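Local coordinates for mannose-specific lectin 3 chain 2 (Crocus vernus, PDB 3MEZ), which forms the second bulb-type lectin domain of a heterotetrameric plant lectin that probably recognises mannose, at residues Leu9-Val14 with Met61-Ser66; Asp33-Leu38 with Ser50-Arg55; Gly89-Ile94 with Ala101-Pro106. One frame throughout, in Å; residues are numbered along the deposited sequence.

All three contacts lie within one bulb-type lectin domain. Its antiparallel sheets form a beta-prism II fold. Interaction 2 is nested inside the chain loop that interaction 1 closes, and interaction 3 follows both. Interactions 1 and 3 are neighbours, with centres about 9 Å apart. They share a sheet, in which strand 8-10 lies beside strand 92-95. Interaction 2 lies on the other side of the chain's centre, with its centre about 17 Å from that of interaction 1 and about 21 Å from that of interaction 3. It touches both by apolar packing, Met61 on Leu36 and Leu38 on Ala101. These contacts are consistent with three sheets packing on a common interior.

Interaction 1: residues Leu9-Val14 with Met61-Ser66; sequences LFSSQV and MRLGHS
Leu63 lies against Leu9: its CD2 is 3.3 Å from the Leu9 carbonyl O, and its CB is 4.0 Å from Leu9 CD2. This is where the chain passes from one sheet of the beta-prism II fold to the next. Strand 8-10 ends in one sheet, the chain turns, and Val14 starts the next sheet beside strand 60-63. The side chains of Leu9 and Leu63 run antiparallel, alongside each other. Met61 CE also approaches Leu9 CD2, from further along the strand. Leu93 touches both leucines from the neighbouring strand.

The corner itself is a type II beta turn from Phe10 to Gln13. Gln13 folds back so that OE1 accepts from Phe10 N at 2.8 Å, an almost straight bond of 173°. Across the contact, Ser12 N donates to Leu63 O at 2.8 Å. Leu63 N returns only a weak bond to Gln13 O. Beyond it, Val14 and Arg62 form an antiparallel non-hydrogen-bonded pair.

Ser11 serves two groups. Its CB sits over the centre of one face of the His65 ring, 3.5 Å from the centroid, in a CH-pi contact. With OG beside its own backbone N (chi1 -65°), the hydroxyl donates to Gly64 O at 2.8 Å, from above the carbonyl plane. Ser11 OG is also hydrogen-bonded to Tyr91 N. His58 of the second subunit stacks on His65.

Arg62 runs fully extended from CG to NE along the turn. Its guanidinium makes a salt bridge with Asp74 of the second subunit, so the corner is part of the subunit interface. Two waters lie in the guanidinium plane, at its edge. One links Arg62 NH2 to Ser12 OG. The other accepts from Arg62 NE at 2.9 Å and donates to Ser12 O.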
loop_
_atom_site.group_PDB
_atom_site.type_symbol
_atom_site.label_atom_id
_atom_site.label_comp_id
_atom_site.label_asym_id
_atom_site.label_seq_id
_atom_site.Cartn_x
_atom_site.Cartn_y
_atom_site.Cartn_z
ATOM N N LEU B 9 -2.074 -7.611 -8.628
ATOM C CA LEU B 9 -2.796 -6.795 -7.656
ATOM C C LEU B 9 -3.905 -7.642 -7.025
ATOM O O LEU B 9 -4.617 -8.266 -7.732
ATOM C CB LEU B 9 -3.427 -5.573 -8.322
ATOM C CG LEU B 9 -3.967 -4.444 -7.452
ATOM C CD1 LEU B 9 -2.838 -3.661 -6.917
ATOM C CD2 LEU B 9 -4.923 -3.544 -8.140
ATOM N N PHE B 10 -3.997 -7.646 -5.709
ATOM C CA PHE B 10 -4.948 -8.418 -4.959
ATOM C C PHE B 10 -6.117 -7.536 -4.511
ATOM O O PHE B 10 -5.947 -6.363 -4.383
ATOM C CB PHE B 10 -4.293 -9.036 -3.749
ATOM C CG PHE B 10 -3.120 -9.896 -4.053
ATOM C CD1 PHE B 10 -3.278 -11.226 -4.355
ATOM C CD2 PHE B 10 -1.851 -9.387 -4.021
ATOM C CE1 PHE B 10 -2.226 -11.990 -4.637
ATOM C CE2 PHE B 10 -0.815 -10.181 -4.325
ATOM C CZ PHE B 10 -1.009 -11.468 -4.613
ATOM N N SER B 11 -7.277 -8.115 -4.229
ATOM C CA SER B 11 -8.437 -7.322 -3.846
ATOM C C SER B 11 -8.125 -6.480 -2.574
ATOM O O SER B 11 -7.498 -6.961 -1.694
ATOM C CB SER B 11 -9.655 -8.209 -3.563
ATOM O OG SER B 11 -10.137 -8.910 -4.665
ATOM N N SER B 12 -8.570 -5.240 -2.576
ATOM C CA SER B 12 -8.347 -4.202 -1.572
ATOM C C SER B 12 -7.083 -3.343 -1.840
ATOM O O SER B 12 -6.991 -2.269 -1.377
ATOM C CB SER B 12 -8.334 -4.753 -0.136
ATOM O OG SER B 12 -9.578 -5.125 0.350
ATOM N N GLN B 13 -6.147 -3.854 -2.618
ATOM C CA GLN B 13 -5.005 -3.063 -3.031
ATOM C C GLN B 13 -5.394 -1.914 -4.000
ATOM O O GLN B 13 -6.337 -1.981 -4.730
ATOM C CB GLN B 13 -3.884 -3.910 -3.663
ATOM C CG GLN B 13 -3.277 -4.894 -2.779
ATOM C CD GLN B 13 -2.029 -5.549 -3.356
ATOM O OE1 GLN B 13 -2.055 -6.094 -4.401
ATOM N NE2 GLN B 13 -0.970 -5.490 -2.630
ATOM N N VAL B 14 -4.609 -0.873 -3.983
ATOM C CA VAL B 14 -4.799 0.291 -4.807
ATOM C C VAL B 14 -3.519 0.727 -5.532
ATOM O O VAL B 14 -2.466 0.445 -5.103
ATOM C CB VAL B 14 -5.306 1.486 -3.988
ATOM C CG1 VAL B 14 -6.567 1.192 -3.329
ATOM C CG2 VAL B 14 -4.293 1.887 -2.994
ATOM N N MET B 61 -6.880 3.569 -8.552
ATOM C CA MET B 61 -7.474 2.331 -8.965
ATOM C C MET B 61 -7.486 1.282 -7.850
ATOM O O MET B 61 -6.576 1.169 -7.107
ATOM C CB MET B 61 -6.775 1.778 -10.180
ATOM C CG MET B 61 -7.612 0.873 -10.931
ATOM S SD MET B 61 -7.283 -0.761 -10.419
ATOM C CE MET B 61 -5.888 -1.134 -11.402
ATOM N N ARG B 62 -8.591 0.572 -7.751
ATOM C CA ARG B 62 -8.796 -0.405 -6.730
ATOM C C ARG B 62 -9.463 -1.647 -7.274
ATOM O O ARG B 62 -10.422 -1.560 -7.950
ATOM C CB ARG B 62 -9.642 0.172 -5.583
ATOM C CG ARG B 62 -10.030 -0.811 -4.510
ATOM C CD ARG B 62 -10.884 -0.224 -3.371
ATOM N NE ARG B 62 -11.272 -1.158 -2.327
ATOM C CZ ARG B 62 -12.304 -1.985 -2.384
ATOM N NH1 ARG B 62 -13.066 -2.008 -3.427
ATOM N NH2 ARG B 62 -12.588 -2.778 -1.400
ATOM N N LEU B 63 -8.946 -2.792 -6.894
ATOM C CA LEU B 63 -9.557 -4.052 -7.196
ATOM C C LEU B 63 -10.406 -4.453 -6.004
ATOM O O LEU B 63 -9.947 -4.555 -4.902
ATOM C CB LEU B 63 -8.505 -5.115 -7.497
ATOM C CG LEU B 63 -8.960 -6.559 -7.694
ATOM C CD1 LEU B 63 -9.895 -6.661 -8.827
ATOM C CD2 LEU B 63 -7.809 -7.532 -7.888
ATOM N N GLY B 64 -11.676 -4.651 -6.289
ATOM C CA GLY B 64 -12.664 -4.972 -5.307
ATOM C C GLY B 64 -12.823 -6.438 -4.976
ATOM O O GLY B 64 -12.190 -7.255 -5.536
ATOM N N HIS B 65 -13.745 -6.718 -4.075
ATOM C CA HIS B 65 -14.019 -8.061 -3.628
ATOM C C HIS B 65 -15.192 -8.749 -4.345
ATOM O O HIS B 65 -15.745 -9.689 -3.864
ATOM C CB HIS B 65 -14.122 -8.156 -2.136
ATOM C CG HIS B 65 -12.807 -8.065 -1.439
ATOM N ND1 HIS B 65 -12.226 -6.868 -1.116
ATOM C CD2 HIS B 65 -11.980 -9.012 -0.971
ATOM C CE1 HIS B 65 -11.090 -7.087 -0.500
ATOM N NE2 HIS B 65 -10.919 -8.378 -0.405
ATOM N N SER B 66 -15.562 -8.205 -5.484
ATOM C CA SER B 66 -16.372 -8.867 -6.480
ATOM C C SER B 66 -15.674 -8.900 -7.857
ATOM O O SER B 66 -16.295 -9.102 -8.874
ATOM C CB SER B 66 -17.761 -8.229 -6.584
ATOM O OG SER B 66 -18.486 -8.334 -5.391
HETATM O O HOH W 1 -9.205 -0.943 -0.365
HETATM O O HOH W 2 -10.710 -2.947 1.243
#

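Interaction 2: residues Asp33-Leu38 with Ser50-Arg55; sequences DCNLVL and SGTSGR
Backbone bonds join Asp33-Leu38 to the loop Ser50-Arg55 at both ends: Ser50 N donates to Leu36 O at 3.0 Å, and Gly54 N to Asp33 O at 2.8 Å. A type II turn runs from Thr52 to Arg55.

Asn35 is the central side chain. Its CG lies opposite its backbone N (chi1 -157°), which carries OD1 to the loop. Thr52 N donates to OD1 at 3.2 Å, from above the carbonyl plane. Ser50 OG lies 3.0 Å from Asn35 OD1, but its proton could go to Thr52 OG1 instead. Asn35 ND2 turns to Glu49.

Asp33 works at the other end. OD1 accepts from Asn35 N, an Asx turn, while Ser53 OG reaches OD2 from above the carboxylate plane. Cys34 SG, in a disulfide with Cys59, packs 3.9 Å from Arg55 CB.

Asp33, Asn35 and Val37 fall at the Asp, Asn and Val positions of the family's QxDxNxVxY mannose motif. Its Gln and Tyr positions hold arginine and threonine, so the motif is incomplete. Asp33 and Asn35 stand at sugar-binding positions of the family, yet here they have acceptors engaged within the protein, which should fix the rotation of both side chains.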
loop_
_atom_site.group_PDB
_atom_site.type_symbol
_atom_site.label_atom_id
_atom_site.label_comp_id
_atom_site.label_asym_id
_atom_site.label_seq_id
_atom_site.Cartn_x
_atom_site.Cartn_y
_atom_site.Cartn_z
ATOM N N ASP B 33 -2.703 11.428 -14.346
ATOM C CA ASP B 33 -3.778 12.111 -15.049
ATOM C C ASP B 33 -5.120 11.401 -15.049
ATOM O O ASP B 33 -5.985 11.799 -15.746
ATOM C CB ASP B 33 -3.367 12.516 -16.445
ATOM C CG ASP B 33 -3.397 11.383 -17.433
ATOM O OD1 ASP B 33 -3.619 10.238 -17.049
ATOM O OD2 ASP B 33 -3.141 11.645 -18.600
ATOM N N CYS B 34 -5.248 10.366 -14.233
ATOM C CA CYS B 34 -6.470 9.596 -14.025
ATOM C C CYS B 34 -6.764 8.536 -15.083
ATOM O O CYS B 34 -7.777 7.927 -15.030
ATOM C CB CYS B 34 -7.689 10.491 -13.817
ATOM S SG CYS B 34 -9.040 9.771 -12.894
ATOM N N ASN B 35 -5.836 8.348 -16.001
ATOM C CA ASN B 35 -5.905 7.337 -17.042
ATOM C C ASN B 35 -5.147 6.066 -16.663
ATOM O O ASN B 35 -4.019 6.121 -16.266
ATOM C CB ASN B 35 -5.396 7.906 -18.381
ATOM C CG ASN B 35 -5.921 7.151 -19.606
ATOM O OD1 ASN B 35 -6.828 6.388 -19.521
ATOM N ND2 ASN B 35 -5.323 7.389 -20.739
ATOM N N LEU B 36 -5.802 4.935 -16.820
ATOM C CA LEU B 36 -5.209 3.643 -16.563
ATOM C C LEU B 36 -4.769 3.091 -17.884
ATOM O O LEU B 36 -5.564 2.865 -18.727
ATOM C CB LEU B 36 -6.254 2.705 -16.021
ATOM C CG LEU B 36 -5.983 1.564 -15.053
ATOM C CD1 LEU B 36 -6.799 0.362 -15.308
ATOM C CD2 LEU B 36 -4.540 1.235 -14.797
ATOM N N VAL B 37 -3.495 2.875 -18.045
ATOM C CA VAL B 37 -2.961 2.550 -19.335
ATOM C C VAL B 37 -2.130 1.282 -19.363
ATOM O O VAL B 37 -1.261 1.106 -18.583
ATOM C CB VAL B 37 -2.111 3.710 -19.884
ATOM C CG1 VAL B 37 -1.577 3.400 -21.260
ATOM C CG2 VAL B 37 -2.904 4.966 -19.913
ATOM N N LEU B 38 -2.390 0.427 -20.322
ATOM C CA LEU B 38 -1.597 -0.735 -20.499
ATOM C C LEU B 38 -0.756 -0.616 -21.768
ATOM O O LEU B 38 -1.262 -0.511 -22.833
ATOM C CB LEU B 38 -2.517 -1.915 -20.514
ATOM C CG LEU B 38 -2.098 -3.257 -20.998
ATOM C CD1 LEU B 38 -0.653 -3.384 -21.034
ATOM C CD2 LEU B 38 -2.697 -4.299 -20.203
ATOM N N SER B 50 -8.208 3.181 -20.128
ATOM C CA SER B 50 -9.516 3.528 -19.660
ATOM C C SER B 50 -10.058 4.750 -20.390
ATOM O O SER B 50 -11.213 4.960 -20.418
ATOM C CB SER B 50 -9.529 3.729 -18.154
ATOM O OG SER B 50 -8.701 4.750 -17.801
ATOM N N GLY B 51 -9.189 5.518 -20.994
ATOM C CA GLY B 51 -9.545 6.785 -21.576
ATOM C C GLY B 51 -10.170 7.780 -20.622
ATOM O O GLY B 51 -11.142 8.379 -20.930
ATOM N N THR B 52 -9.594 7.907 -19.440
ATOM C CA THR B 52 -10.109 8.778 -18.418
ATOM C C THR B 52 -9.142 9.864 -18.061
ATOM O O THR B 52 -9.191 10.382 -17.010
ATOM C CB THR B 52 -10.528 8.035 -17.170
ATOM O OG1 THR B 52 -9.465 7.217 -16.740
ATOM C CG2 THR B 52 -11.728 7.197 -17.431
ATOM N N SER B 53 -8.269 10.206 -18.979
ATOM C CA SER B 53 -7.318 11.264 -18.776
ATOM C C SER B 53 -7.991 12.591 -18.537
ATOM O O SER B 53 -8.925 12.921 -19.203
ATOM C CB SER B 53 -6.456 11.348 -20.006
ATOM O OG SER B 53 -5.782 12.531 -20.083
ATOM N N GLY B 54 -7.522 13.340 -17.553
ATOM C CA GLY B 54 -8.101 14.607 -17.188
ATOM C C GLY B 54 -9.319 14.565 -16.289
ATOM O O GLY B 54 -9.878 15.567 -15.942
ATOM N N ARG B 55 -9.734 13.378 -15.922
ATOM C CA ARG B 55 -10.810 13.204 -14.979
ATOM C C ARG B 55 -10.494 13.508 -13.518
ATOM O O ARG B 55 -11.380 13.564 -12.716
ATOM C CB ARG B 55 -11.446 11.830 -15.117
ATOM C CG ARG B 55 -12.307 11.671 -16.317
ATOM C CD ARG B 55 -13.765 11.922 -16.016
ATOM N NE ARG B 55 -14.653 11.582 -17.116
ATOM C CZ ARG B 55 -15.941 11.244 -16.997
ATOM N NH1 ARG B 55 -16.536 11.206 -15.812
ATOM N NH2 ARG B 55 -16.653 10.960 -18.087
#

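Interaction 3: residues Gly89-Ile94 with Ala101-Pro106; sequences GDYVLI and AVVYGP
Val92 O is gripped twice from the opposite strand: Tyr104 N donates to it at 2.8 Å. Val103 CA also approaches Val92 O, at 3.2 Å, in a CA-H...O contact. Val92 N answers with a bond to Tyr104 O. Ile94 and Val102 repeat the exchange two residues on, Ile94 N to Val102 O being almost straight at 172°. Leu93 and Val103 form the non-hydrogen-bonded pair between them.

Leu93 and Val103 share one face of the sheet. Leu93 CD2 meets Val103 CG2 at 3.9 Å, and both residues touch Leu63. The other face holds Val92, Ile94, Val102 and Tyr104. There the Ile94 side chain crosses Tyr104 at about a right angle, and Ile94 CD1 is 3.8 Å from Tyr104 CD1. Val102 CG1 lies over one face of the same ring, offset toward its rim. Tyr104 OH is hydrogen-bonded to Gln96.

Past the strands, Tyr91 meets Gly105-Pro106, which are joined by a cis peptide. The ring comes close to the glycine, Tyr91 CD2 being 3.3 Å from Gly105 CA. Pro106 CA lies over the centre of one ring face, 3.9 Å from its plane. The Tyr91 hydroxyl bonds to Gln87 O.

Gln96, Val102 and Tyr104 match the Gln, Val and Tyr of the QxDxNxVxY motif, but its Asp and Asn positions hold asparagine and glutamine. The arrangement is a beta hairpin of the beta-prism II fold. It carries a degenerate mannose motif, and its edge strand pairs through Val102, Val103 and Tyr104 with a strand of Mannose-specific lectin 3 chain 1.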
loop_
_atom_site.group_PDB
_atom_site.type_symbol
_atom_site.label_atom_id
_atom_site.label_comp_id
_atom_site.label_asym_id
_atom_site.label_seq_id
_atom_site.Cartn_x
_atom_site.Cartn_y
_atom_site.Cartn_z
ATOM N N GLY B 89 -15.652 -12.332 -2.439
ATOM C CA GLY B 89 -14.466 -13.045 -2.095
ATOM C C GLY B 89 -13.233 -12.272 -2.516
ATOM O O GLY B 89 -13.308 -11.115 -2.731
ATOM N N ASP B 90 -12.128 -12.976 -2.641
ATOM C CA ASP B 90 -10.834 -12.409 -2.952
ATOM C C ASP B 90 -10.444 -12.667 -4.409
ATOM O O ASP B 90 -10.544 -13.744 -4.877
ATOM C CB ASP B 90 -9.786 -12.950 -2.004
ATOM C CG ASP B 90 -10.090 -12.648 -0.556
ATOM O OD1 ASP B 90 -10.707 -11.665 -0.257
ATOM O OD2 ASP B 90 -9.693 -13.421 0.260
ATOM N N TYR B 91 -10.021 -11.627 -5.083
ATOM C CA TYR B 91 -9.733 -11.640 -6.498
ATOM C C TYR B 91 -8.291 -11.197 -6.793
ATOM O O TYR B 91 -7.624 -10.656 -5.957
ATOM C CB TYR B 91 -10.713 -10.793 -7.275
ATOM C CG TYR B 91 -12.123 -11.317 -7.344
ATOM C CD1 TYR B 91 -12.936 -11.287 -6.252
ATOM C CD2 TYR B 91 -12.630 -11.851 -8.515
ATOM C CE1 TYR B 91 -14.217 -11.742 -6.323
ATOM C CE2 TYR B 91 -13.855 -12.296 -8.580
ATOM C CZ TYR B 91 -14.651 -12.268 -7.487
ATOM O OH TYR B 91 -15.897 -12.718 -7.557
ATOM N N VAL B 92 -7.823 -11.511 -7.976
ATOM C CA VAL B 92 -6.514 -11.160 -8.360
ATOM C C VAL B 92 -6.509 -10.606 -9.783
ATOM O O VAL B 92 -7.184 -11.084 -10.617
ATOM C CB VAL B 92 -5.614 -12.370 -8.119
ATOM C CG1 VAL B 92 -5.415 -13.166 -9.340
ATOM C CG2 VAL B 92 -4.451 -12.013 -7.449
ATOM N N LEU B 93 -5.795 -9.527 -9.983
ATOM C CA LEU B 93 -5.546 -8.939 -11.285
ATOM C C LEU B 93 -4.104 -9.284 -11.620
ATOM O O LEU B 93 -3.211 -8.890 -10.916
ATOM C CB LEU B 93 -5.678 -7.441 -11.230
ATOM C CG LEU B 93 -5.912 -6.455 -12.384
ATOM C CD1 LEU B 93 -5.081 -5.196 -12.385
ATOM C CD2 LEU B 93 -5.963 -7.056 -13.724
ATOM N N ILE B 94 -3.910 -10.021 -12.689
ATOM C CA ILE B 94 -2.611 -10.423 -13.140
ATOM C C ILE B 94 -2.214 -9.774 -14.463
ATOM O O ILE B 94 -2.916 -9.843 -15.409
ATOM C CB ILE B 94 -2.531 -11.944 -13.313
ATOM C CG1 ILE B 94 -2.955 -12.678 -12.051
ATOM C CG2 ILE B 94 -1.170 -12.366 -13.672
ATOM C CD1 ILE B 94 -3.071 -14.076 -12.194
ATOM N N ALA B 101 -4.100 -8.065 -19.220
ATOM C CA ALA B 101 -4.421 -7.917 -17.823
ATOM C C ALA B 101 -5.744 -8.596 -17.576
ATOM O O ALA B 101 -6.689 -8.270 -18.200
ATOM C CB ALA B 101 -4.480 -6.492 -17.446
ATOM N N VAL B 102 -5.736 -9.566 -16.680
ATOM C CA VAL B 102 -6.857 -10.426 -16.358
ATOM C C VAL B 102 -7.192 -10.502 -14.862
ATOM O O VAL B 102 -6.350 -10.702 -14.039
ATOM C CB VAL B 102 -6.625 -11.868 -16.887
ATOM C CG1 VAL B 102 -7.877 -12.705 -16.808
ATOM C CG2 VAL B 102 -6.102 -11.844 -18.248
ATOM N N VAL B 103 -8.467 -10.379 -14.568
ATOM C CA VAL B 103 -8.955 -10.529 -13.225
ATOM C C VAL B 103 -9.514 -11.923 -13.090
ATOM O O VAL B 103 -10.300 -12.328 -13.895
ATOM C CB VAL B 103 -10.043 -9.536 -12.867
ATOM C CG1 VAL B 103 -10.461 -9.725 -11.479
ATOM C CG2 VAL B 103 -9.607 -8.138 -13.101
ATOM N N TYR B 104 -9.053 -12.637 -12.081
ATOM C CA TYR B 104 -9.497 -13.946 -11.726
ATOM C C TYR B 104 -10.038 -13.997 -10.289
ATOM O O TYR B 104 -9.416 -13.535 -9.367
ATOM C CB TYR B 104 -8.366 -14.974 -11.809
ATOM C CG TYR B 104 -7.693 -15.212 -13.132
ATOM C CD1 TYR B 104 -6.617 -14.478 -13.521
ATOM C CD2 TYR B 104 -8.108 -16.210 -13.965
ATOM C CE1 TYR B 104 -6.002 -14.720 -14.710
ATOM C CE2 TYR B 104 -7.510 -16.455 -15.123
ATOM C CZ TYR B 104 -6.457 -15.721 -15.518
ATOM O OH TYR B 104 -5.879 -16.005 -16.688
ATOM N N GLY B 105 -11.191 -14.605 -10.128
ATOM C CA GLY B 105 -11.702 -14.954 -8.826
ATOM C C GLY B 105 -13.114 -15.470 -8.809
ATOM O O GLY B 105 -13.723 -15.566 -9.817
ATOM N N PRO B 106 -13.629 -15.783 -7.643
ATOM C CA PRO B 106 -12.942 -15.628 -6.366
ATOM C C PRO B 106 -11.978 -16.748 -6.046
ATOM O O PRO B 106 -11.819 -17.633 -6.838
ATOM C CB PRO B 106 -14.091 -15.681 -5.379
ATOM C CG PRO B 106 -15.059 -16.496 -6.014
ATOM C CD PRO B 106 -14.986 -16.282 -7.445
#